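Local structure of putative Endoribonuclease L-PSP (Entamoeba histolytica, 3M1X) at residues P31-A36 with Y40-I45; K68-Q73 with I105-V110; V96-L101 with G113-A118. The protein is of unproven function but belongs to the RutC (YjgF/YER057c/UK114) family, whose members are generally credited with deaminase activity. One frame throughout, in Å; residues are numbered along the deposited sequence.

Overall arrangement
The three contacts illustrate how packing changes from the rim of a small alpha/beta subunit to its core. Interaction 3 is buried: strand 95-102 meets helix 108-119 through one tyrosine, a hydroxyl pair and a sulfur. Interaction 2 is partly buried and joins the starts of helices 70-87 and 108-119 by an isoleucine and a valine packed together and against two acidic side chains, without a cross-segment hydrogen bond. The two share helix 108-119 and touch where I114 CD1 meets E71 CA at 3.6 Å. Interaction 1, also partly buried, with three touching residues buried and one exposed, lies across the chain's centre from both, in the loop leading into strand 43-46, where one side-chain amide grips a backbone carbonyl.

Interaction 1: residues P31-A36 with Y40-I45; sequences PLAPEA and YSQAII
Q42 reaches across to the 31-36 loop and gives its side-chain amide to the main chain: NE2 donates to P34 O at 2.9 Å. The bond is bent, 139° at the hydrogen, and the donor stands above the carbonyl plane, 43° out of it. Beyond CG the glutamine chain runs extended, which carries the amide out to the loop. The methyl of A33 packs against that amide, its CB 3.8 Å from Q42 NE2. At the other end of the amide OE1 accepts from the backbone N of S30, so both of its polar atoms are used and its rotation is fixed.

A36 fills the tight part of the contact. Its CB lies 3.4 Å from Y40 O and 4.1 Å from Q42 CG, wedged between the carbonyl oxygen of the tyrosine and the stem of the glutamine. The same methyl approaches the Y40 ring obliquely, with CB 3.7 Å from CE1. Y40 CG sits between its own N and carbonyl carbon (chi1 59°), a torsion that swings the ring back alongside A36.

Beyond the ring the packing is looser. Y40 OH stays 3.7 Å from E35 O, and a water touches both through weak bonds only. E35 itself points away from Y40-I45 and is exposed, while a citrate, probably from the crystallisation liquor, lies beside the tyrosine side chain. R126 of the second subunit also packs on Y40. The chemistry thus implies a buried amide that bridges the main chain at S30 and P34 and so ties the loop to the start of strand 43-46, consistent with a fixed loop course.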
loop_
_atom_site.group_PDB
_atom_site.type_symbol
_atom_site.label_atom_id
_atom_site.label_comp_id
_atom_site.label_asym_id
_atom_site.label_seq_id
_atom_site.Cartn_x
_atom_site.Cartn_y
_atom_site.Cartn_z
ATOM N N PRO A 31 -14.933 19.931 -0.087
ATOM C CA PRO A 31 -15.701 20.335 -1.263
ATOM C C PRO A 31 -14.808 20.721 -2.388
ATOM O O PRO A 31 -15.275 21.036 -3.501
ATOM C CB PRO A 31 -16.451 21.575 -0.783
ATOM C CG PRO A 31 -15.542 22.185 0.255
ATOM C CD PRO A 31 -14.949 20.955 0.974
ATOM N N LEU A 32 -13.498 20.735 -2.172
ATOM C CA LEU A 32 -12.506 21.169 -3.151
ATOM C C LEU A 32 -11.889 19.996 -3.919
ATOM O O LEU A 32 -11.458 20.131 -5.047
ATOM C CB LEU A 32 -11.417 22.013 -2.534
ATOM C CG LEU A 32 -11.894 23.188 -1.751
ATOM C CD1 LEU A 32 -10.686 23.938 -1.115
ATOM C CD2 LEU A 32 -12.727 24.174 -2.524
ATOM N N ALA A 33 -11.796 18.840 -3.270
ATOM C CA ALA A 33 -11.243 17.603 -3.814
ATOM C C ALA A 33 -12.351 16.910 -4.562
ATOM O O ALA A 33 -13.532 17.194 -4.373
ATOM C CB ALA A 33 -10.653 16.754 -2.716
ATOM N N PRO A 34 -12.035 15.929 -5.393
ATOM C CA PRO A 34 -13.049 15.180 -6.118
ATOM C C PRO A 34 -14.057 14.586 -5.185
ATOM O O PRO A 34 -13.762 14.102 -4.065
ATOM C CB PRO A 34 -12.233 14.087 -6.876
ATOM C CG PRO A 34 -10.924 14.737 -7.111
ATOM C CD PRO A 34 -10.682 15.491 -5.829
ATOM N N GLU A 35 -15.321 14.538 -5.611
ATOM C CA GLU A 35 -16.362 14.064 -4.668
ATOM C C GLU A 35 -16.218 12.564 -4.514
ATOM O O GLU A 35 -15.790 11.847 -5.405
ATOM C CB GLU A 35 -17.825 14.371 -5.035
ATOM C CG GLU A 35 -18.880 14.114 -3.905
ATOM C CD GLU A 35 -20.272 14.735 -4.055
ATOM O OE1 GLU A 35 -20.755 15.189 -5.175
ATOM O OE2 GLU A 35 -20.871 14.748 -2.921
ATOM N N ALA A 36 -16.572 12.116 -3.354
ATOM C CA ALA A 36 -16.509 10.671 -3.056
ATOM C C ALA A 36 -17.913 10.230 -3.106
ATOM O O ALA A 36 -18.658 10.405 -2.124
ATOM C CB ALA A 36 -15.829 10.398 -1.692
ATOM N N TYR A 40 -16.406 4.709 -1.044
ATOM C CA TYR A 40 -15.201 5.145 -0.342
ATOM C C TYR A 40 -15.374 6.557 0.134
ATOM O O TYR A 40 -16.254 7.303 -0.287
ATOM C CB TYR A 40 -13.982 5.016 -1.263
ATOM C CG TYR A 40 -14.116 5.829 -2.530
ATOM C CD1 TYR A 40 -13.697 7.153 -2.562
ATOM C CD2 TYR A 40 -14.728 5.357 -3.667
ATOM C CE1 TYR A 40 -13.906 7.946 -3.682
ATOM C CE2 TYR A 40 -14.990 6.176 -4.758
ATOM C CZ TYR A 40 -14.566 7.455 -4.690
ATOM O OH TYR A 40 -14.770 8.299 -5.763
ATOM N N SER A 41 -14.502 6.955 1.061
ATOM C CA SER A 41 -14.339 8.299 1.522
ATOM C C SER A 41 -13.045 8.899 1.057
ATOM O O SER A 41 -12.090 8.148 0.853
ATOM C CB SER A 41 -14.383 8.334 3.045
ATOM O OG SER A 41 -15.571 7.849 3.565
ATOM N N GLN A 42 -12.967 10.207 0.912
ATOM C CA GLN A 42 -11.692 10.838 0.538
ATOM C C GLN A 42 -10.588 10.463 1.485
ATOM O O GLN A 42 -9.445 10.243 1.082
ATOM C CB GLN A 42 -11.823 12.347 0.523
ATOM C CG GLN A 42 -12.760 12.882 -0.555
ATOM C CD GLN A 42 -12.922 14.402 -0.423
ATOM O OE1 GLN A 42 -12.398 14.981 0.512
ATOM N NE2 GLN A 42 -13.687 15.019 -1.306
ATOM N N ALA A 43 -10.885 10.466 2.765
ATOM C CA ALA A 43 -9.961 10.060 3.825
ATOM C C ALA A 43 -10.734 9.704 5.064
ATOM O O ALA A 43 -11.914 10.096 5.198
ATOM C CB ALA A 43 -8.924 11.190 4.129
ATOM N N ILE A 44 -10.105 8.958 5.951
ATOM C CA ILE A 44 -10.625 8.613 7.236
ATOM C C ILE A 44 -9.610 9.021 8.276
ATOM O O ILE A 44 -8.424 8.711 8.149
ATOM C CB ILE A 44 -10.914 7.114 7.376
ATOM C CG1 ILE A 44 -12.014 6.671 6.394
ATOM C CG2 ILE A 44 -11.239 6.697 8.821
ATOM C CD1 ILE A 44 -13.434 7.177 6.759
ATOM N N ILE A 45 -10.059 9.716 9.326
ATOM C CA ILE A 45 -9.247 10.025 10.507
ATOM C C ILE A 45 -9.484 8.935 11.543
ATOM O O ILE A 45 -10.623 8.630 11.877
ATOM C CB ILE A 45 -9.598 11.399 11.113
ATOM C CG1 ILE A 45 -9.546 12.514 10.077
ATOM C CG2 ILE A 45 -8.718 11.722 12.310
ATOM C CD1 ILE A 45 -10.171 13.803 10.567
HETATM O O HOH W 1 -12.618 10.653 -4.647
#

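Interaction 2: residues K68-Q73 with I105-V110; sequences KTIEEQ and IKDFGV
I70 lies over the side chain of D107, the two sliding past each other in opposite directions. All four of its side-chain carbons come near the aspartate: CG1 is 3.8 Å from D107 CB, and CG2 is 3.6 Å from D107 OD1. This branch spread follows from chi1 of -176°, which sets CG1 anti to the backbone N while CG2 falls between N and the carbonyl carbon. D107 therefore offers the isoleucine its methylene and the flat face of its carboxylate, with I70 CB and CG1 almost straight over D107 CG, in van der Waals contact alone.

One turn further along the second segment, V110 closes the other half of the contact. Its CG1 methyl reaches two residues of the opposing helix, standing 4.1 Å from I70 CG2 and 3.7 Å from E71 CG. The glutamate chain bends at chi2 (81°), folding its carboxylate back so that OE2 comes within 3.6 Å of V110 CG1. The aliphatic stem and the acid end thus share the same methyl. E71 OE1 and D107 OD1 remain 6.7 Å apart, a separation at which their like charges would repel only modestly.

The start of helix 70-87 also has its own cap. T69 occupies the N-cap and accepts from E72 N through OG1 at 3.1 Å, while T69 N donates to E72 OE2 at 3.2 Å, 22° out of the carboxylate plane; this reciprocal pair of bonds is a capping box. V140 of strand 140-146 also packs on I70, and F108 turns away from this contact to C128 of strand 125-130. The whole is a helix-to-helix contact at the N-terminal ends of the two helices that lie against the sheet in this alpha/beta fold.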
loop_
_atom_site.group_PDB
_atom_site.type_symbol
_atom_site.label_atom_id
_atom_site.label_comp_id
_atom_site.label_asym_id
_atom_site.label_seq_id
_atom_site.Cartn_x
_atom_site.Cartn_y
_atom_site.Cartn_z
ATOM N N LYS A 68 -5.131 15.729 -20.181
ATOM C CA LYS A 68 -4.696 14.450 -20.686
ATOM C C LYS A 68 -3.293 14.104 -20.425
ATOM O O LYS A 68 -2.966 12.922 -20.573
ATOM C CB LYS A 68 -4.894 14.393 -22.217
ATOM N N THR A 69 -2.453 15.043 -19.986
ATOM C CA THR A 69 -1.086 14.779 -19.833
ATOM C C THR A 69 -0.731 14.390 -18.402
ATOM O O THR A 69 -1.400 14.714 -17.413
ATOM C CB THR A 69 -0.235 15.999 -20.238
ATOM O OG1 THR A 69 -0.384 17.030 -19.284
ATOM C CG2 THR A 69 -0.489 16.435 -21.681
ATOM N N ILE A 70 0.435 13.756 -18.307
ATOM C CA ILE A 70 0.979 13.399 -16.996
ATOM C C ILE A 70 1.216 14.623 -16.144
ATOM O O ILE A 70 1.003 14.622 -14.928
ATOM C CB ILE A 70 2.308 12.518 -17.117
ATOM C CG1 ILE A 70 2.755 12.114 -15.709
ATOM C CG2 ILE A 70 3.414 13.140 -17.902
ATOM C CD1 ILE A 70 1.829 11.158 -14.935
ATOM N N GLU A 71 1.671 15.712 -16.765
ATOM C CA GLU A 71 1.983 16.915 -16.005
ATOM C C GLU A 71 0.682 17.455 -15.383
ATOM O O GLU A 71 0.609 17.825 -14.204
ATOM C CB GLU A 71 2.622 17.942 -16.857
ATOM C CG GLU A 71 4.010 17.707 -17.348
ATOM C CD GLU A 71 4.100 16.783 -18.604
ATOM O OE1 GLU A 71 3.079 16.365 -19.144
ATOM O OE2 GLU A 71 5.264 16.612 -19.047
ATOM N N GLU A 72 -0.369 17.577 -16.213
ATOM C CA GLU A 72 -1.630 18.097 -15.772
ATOM C C GLU A 72 -2.290 17.257 -14.695
ATOM O O GLU A 72 -2.754 17.798 -13.663
ATOM C CB GLU A 72 -2.570 18.252 -16.967
ATOM C CG GLU A 72 -2.196 19.407 -17.906
ATOM C CD GLU A 72 -2.721 19.213 -19.294
ATOM O OE1 GLU A 72 -2.675 20.221 -19.932
ATOM O OE2 GLU A 72 -3.048 18.160 -19.820
ATOM N N GLN A 73 -2.291 15.957 -14.891
ATOM C CA GLN A 73 -2.877 15.111 -13.900
ATOM C C GLN A 73 -2.057 15.043 -12.632
ATOM O O GLN A 73 -2.648 14.982 -11.549
ATOM C CB GLN A 73 -3.134 13.694 -14.424
ATOM C CG GLN A 73 -4.208 13.660 -15.497
ATOM C CD GLN A 73 -4.596 12.277 -15.968
ATOM O OE1 GLN A 73 -4.341 11.286 -15.278
ATOM N NE2 GLN A 73 -5.195 12.217 -17.163
ATOM N N ILE A 105 5.691 3.655 -16.425
ATOM C CA ILE A 105 6.925 3.884 -15.712
ATOM C C ILE A 105 7.753 5.025 -16.311
ATOM O O ILE A 105 8.591 5.645 -15.596
ATOM C CB ILE A 105 7.751 2.614 -15.499
ATOM C CG1 ILE A 105 8.708 2.753 -14.308
ATOM C CG2 ILE A 105 8.464 2.229 -16.795
ATOM C CD1 ILE A 105 8.119 2.899 -12.890
ATOM N N LYS A 106 7.597 5.289 -17.624
ATOM C CA LYS A 106 8.419 6.339 -18.193
ATOM C C LYS A 106 8.031 7.698 -17.639
ATOM O O LYS A 106 8.822 8.641 -17.782
ATOM C CB LYS A 106 8.445 6.262 -19.692
ATOM C CG LYS A 106 8.814 4.863 -20.244
ATOM C CD LYS A 106 10.276 4.316 -19.965
ATOM C CE LYS A 106 10.708 3.184 -21.047
ATOM N NZ LYS A 106 12.179 2.894 -21.004
ATOM N N ASP A 107 6.858 7.817 -17.019
ATOM C CA ASP A 107 6.401 9.060 -16.439
ATOM C C ASP A 107 7.038 9.330 -15.069
ATOM O O ASP A 107 6.734 10.366 -14.480
ATOM C CB ASP A 107 4.894 9.064 -16.377
ATOM C CG ASP A 107 4.229 9.286 -17.698
ATOM O OD1 ASP A 107 4.886 9.927 -18.574
ATOM O OD2 ASP A 107 3.054 8.911 -17.879
ATOM N N PHE A 108 7.882 8.451 -14.570
ATOM C CA PHE A 108 8.428 8.607 -13.214
ATOM C C PHE A 108 9.151 9.939 -13.036
ATOM O O PHE A 108 8.950 10.625 -12.025
ATOM C CB PHE A 108 9.325 7.386 -12.902
ATOM C CG PHE A 108 9.975 7.367 -11.521
ATOM C CD1 PHE A 108 9.217 7.173 -10.379
ATOM C CD2 PHE A 108 11.332 7.581 -11.362
ATOM C CE1 PHE A 108 9.822 7.115 -9.094
ATOM C CE2 PHE A 108 11.933 7.530 -10.116
ATOM C CZ PHE A 108 11.167 7.253 -8.995
ATOM N N GLY A 109 10.034 10.321 -13.930
ATOM C CA GLY A 109 10.822 11.530 -13.732
ATOM C C GLY A 109 9.973 12.766 -13.675
ATOM O O GLY A 109 10.174 13.597 -12.776
ATOM N N VAL A 110 9.057 12.943 -14.605
ATOM C CA VAL A 110 8.190 14.095 -14.649
ATOM C C VAL A 110 7.335 14.120 -13.385
ATOM O O VAL A 110 7.136 15.143 -12.753
ATOM C CB VAL A 110 7.453 14.200 -15.952
ATOM C CG1 VAL A 110 6.360 15.235 -15.864
ATOM C CG2 VAL A 110 8.480 14.645 -17.059
#

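Interaction 3: residues V96-L101 with G113-A118; sequences VKTTCL and GIYAEA
Strand segment 96-101 and helical segment 113-118 keep their backbones well apart: the nearest alpha carbons, those of C100 and Y115, are 9.4 Å from one another. Alternate strand residues T98 and C100 point toward the helix, whereas K97 and T99 point away, and Y115 spans the gap. The strand is not quite regular, since V96 and K97 both face I145 in a classic beta bulge.

The Y115 ring leaves the helix straight toward the strand because CG stands opposite the backbone N (chi1 177°). There its hydroxyl accepts a hydrogen bond from T98 OG1, at 2.8 Å. The threonine comes from the opposite direction, and its methyl lies beside the same oxygen, with CG2 3.3 Å from Y115 OH. T98 OG1 occupies the position between N and the carbonyl carbon (chi1 71°), leaving both branches turned to the tyrosine.

C100 meets the ring further back toward the helix. Its SG is 3.7 Å from Y115 CE1 and 4.5 Å from the ring centroid, 44° off the normal, an oblique sulfur-aromatic contact. The ring is thus steadied at two points: a polar bond at its hydroxyl and a polarisable sulfur by its CD1-CE1 side. All three residues are buried, so the bond gives the threonine proton an acceptor within the core.

More partners close round the tyrosine: R126 makes a cation-pi contact with it, F119 meets it ring to ring, and M78 of helix 70-87 packs against it. A39 of the third subunit touches it as well. Y115 thereby ties helix 108-119 to the first strand of the beta-alpha-beta unit formed by strand 95-102, this helix and the parallel strand 125-130, with antiparallel strand 140-146 along the other edge of strand 95-102.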
loop_
_atom_site.group_PDB
_atom_site.type_symbol
_atom_site.label_atom_id
_atom_site.label_comp_id
_atom_site.label_asym_id
_atom_site.label_seq_id
_atom_site.Cartn_x
_atom_site.Cartn_y
_atom_site.Cartn_z
ATOM N N VAL A 96 3.363 11.300 6.334
ATOM C CA VAL A 96 4.468 10.383 6.749
ATOM C C VAL A 96 4.850 9.465 5.642
ATOM O O VAL A 96 6.054 9.098 5.576
ATOM C CB VAL A 96 4.171 9.549 8.042
ATOM C CG1 VAL A 96 3.900 10.511 9.158
ATOM C CG2 VAL A 96 3.047 8.485 7.886
ATOM N N LYS A 97 3.950 9.063 4.767
ATOM C CA LYS A 97 4.214 8.043 3.768
ATOM C C LYS A 97 3.267 8.265 2.624
ATOM O O LYS A 97 2.080 8.488 2.832
ATOM C CB LYS A 97 3.966 6.639 4.413
ATOM C CG LYS A 97 3.885 5.441 3.510
ATOM C CD LYS A 97 5.202 5.134 2.868
ATOM C CE LYS A 97 5.218 3.749 2.089
ATOM N NZ LYS A 97 4.116 3.722 1.112
ATOM N N THR A 98 3.746 8.115 1.390
ATOM C CA THR A 98 2.930 8.081 0.191
ATOM C C THR A 98 3.184 6.812 -0.603
ATOM O O THR A 98 4.214 6.172 -0.441
ATOM C CB THR A 98 3.215 9.291 -0.706
ATOM O OG1 THR A 98 4.502 9.120 -1.269
ATOM C CG2 THR A 98 3.107 10.615 0.007
ATOM N N THR A 99 2.229 6.496 -1.444
ATOM C CA THR A 99 2.393 5.486 -2.440
ATOM C C THR A 99 1.966 6.122 -3.756
ATOM O O THR A 99 0.850 6.669 -3.861
ATOM C CB THR A 99 1.605 4.206 -2.165
ATOM O OG1 THR A 99 1.968 3.744 -0.861
ATOM C CG2 THR A 99 1.941 3.118 -3.195
ATOM N N CYS A 100 2.831 6.044 -4.757
ATOM C CA CYS A 100 2.696 6.743 -6.040
ATOM C C CYS A 100 2.600 5.731 -7.164
ATOM O O CYS A 100 3.550 4.986 -7.395
ATOM C CB CYS A 100 3.885 7.673 -6.243
ATOM S SG CYS A 100 4.081 8.922 -4.958
ATOM N N LEU A 101 1.417 5.692 -7.787
ATOM C CA LEU A 101 1.088 4.719 -8.821
ATOM C C LEU A 101 1.051 5.387 -10.145
ATOM O O LEU A 101 0.365 6.426 -10.314
ATOM C CB LEU A 101 -0.256 4.075 -8.529
ATOM C CG LEU A 101 -0.417 3.316 -7.213
ATOM C CD1 LEU A 101 -0.711 4.206 -6.027
ATOM C CD2 LEU A 101 -1.550 2.260 -7.391
ATOM N N GLY A 113 9.246 15.232 -10.281
ATOM C CA GLY A 113 9.433 16.627 -10.150
ATOM C C GLY A 113 8.250 17.413 -9.619
ATOM O O GLY A 113 8.352 18.337 -8.832
ATOM N N ILE A 114 7.085 17.016 -10.103
ATOM C CA ILE A 114 5.846 17.678 -9.703
ATOM C C ILE A 114 5.500 17.363 -8.201
ATOM O O ILE A 114 5.122 18.211 -7.418
ATOM C CB ILE A 114 4.697 17.317 -10.637
ATOM C CG1 ILE A 114 4.977 17.979 -12.030
ATOM C CG2 ILE A 114 3.324 17.717 -10.094
ATOM C CD1 ILE A 114 4.130 17.381 -13.178
ATOM N N TYR A 115 5.717 16.099 -7.827
ATOM C CA TYR A 115 5.588 15.646 -6.452
ATOM C C TYR A 115 6.493 16.408 -5.539
ATOM O O TYR A 115 6.076 16.929 -4.450
ATOM C CB TYR A 115 5.896 14.151 -6.464
ATOM C CG TYR A 115 5.897 13.474 -5.110
ATOM C CD1 TYR A 115 4.799 12.823 -4.632
ATOM C CD2 TYR A 115 7.042 13.461 -4.361
ATOM C CE1 TYR A 115 4.828 12.162 -3.415
ATOM C CE2 TYR A 115 7.065 12.849 -3.113
ATOM C CZ TYR A 115 5.964 12.152 -2.673
ATOM O OH TYR A 115 5.920 11.496 -1.470
ATOM N N ALA A 116 7.764 16.560 -5.920
ATOM C CA ALA A 116 8.719 17.236 -5.127
ATOM C C ALA A 116 8.365 18.713 -4.925
ATOM O O ALA A 116 8.485 19.258 -3.840
ATOM C CB ALA A 116 10.156 17.077 -5.711
ATOM N N GLU A 117 7.894 19.384 -5.987
ATOM C CA GLU A 117 7.442 20.788 -5.927
ATOM C C GLU A 117 6.371 20.882 -4.928
ATOM O O GLU A 117 6.308 21.804 -4.139
ATOM C CB GLU A 117 6.888 21.353 -7.247
ATOM C CG GLU A 117 6.520 22.901 -7.265
ATOM C CD GLU A 117 5.044 23.233 -6.906
ATOM O OE1 GLU A 117 4.195 22.376 -6.707
ATOM O OE2 GLU A 117 4.674 24.393 -6.697
ATOM N N ALA A 118 5.404 19.935 -4.975
ATOM C CA ALA A 118 4.245 19.971 -4.115
ATOM C C ALA A 118 4.610 19.882 -2.626
ATOM O O ALA A 118 4.044 20.532 -1.784
ATOM C CB ALA A 118 3.232 18.931 -4.476
#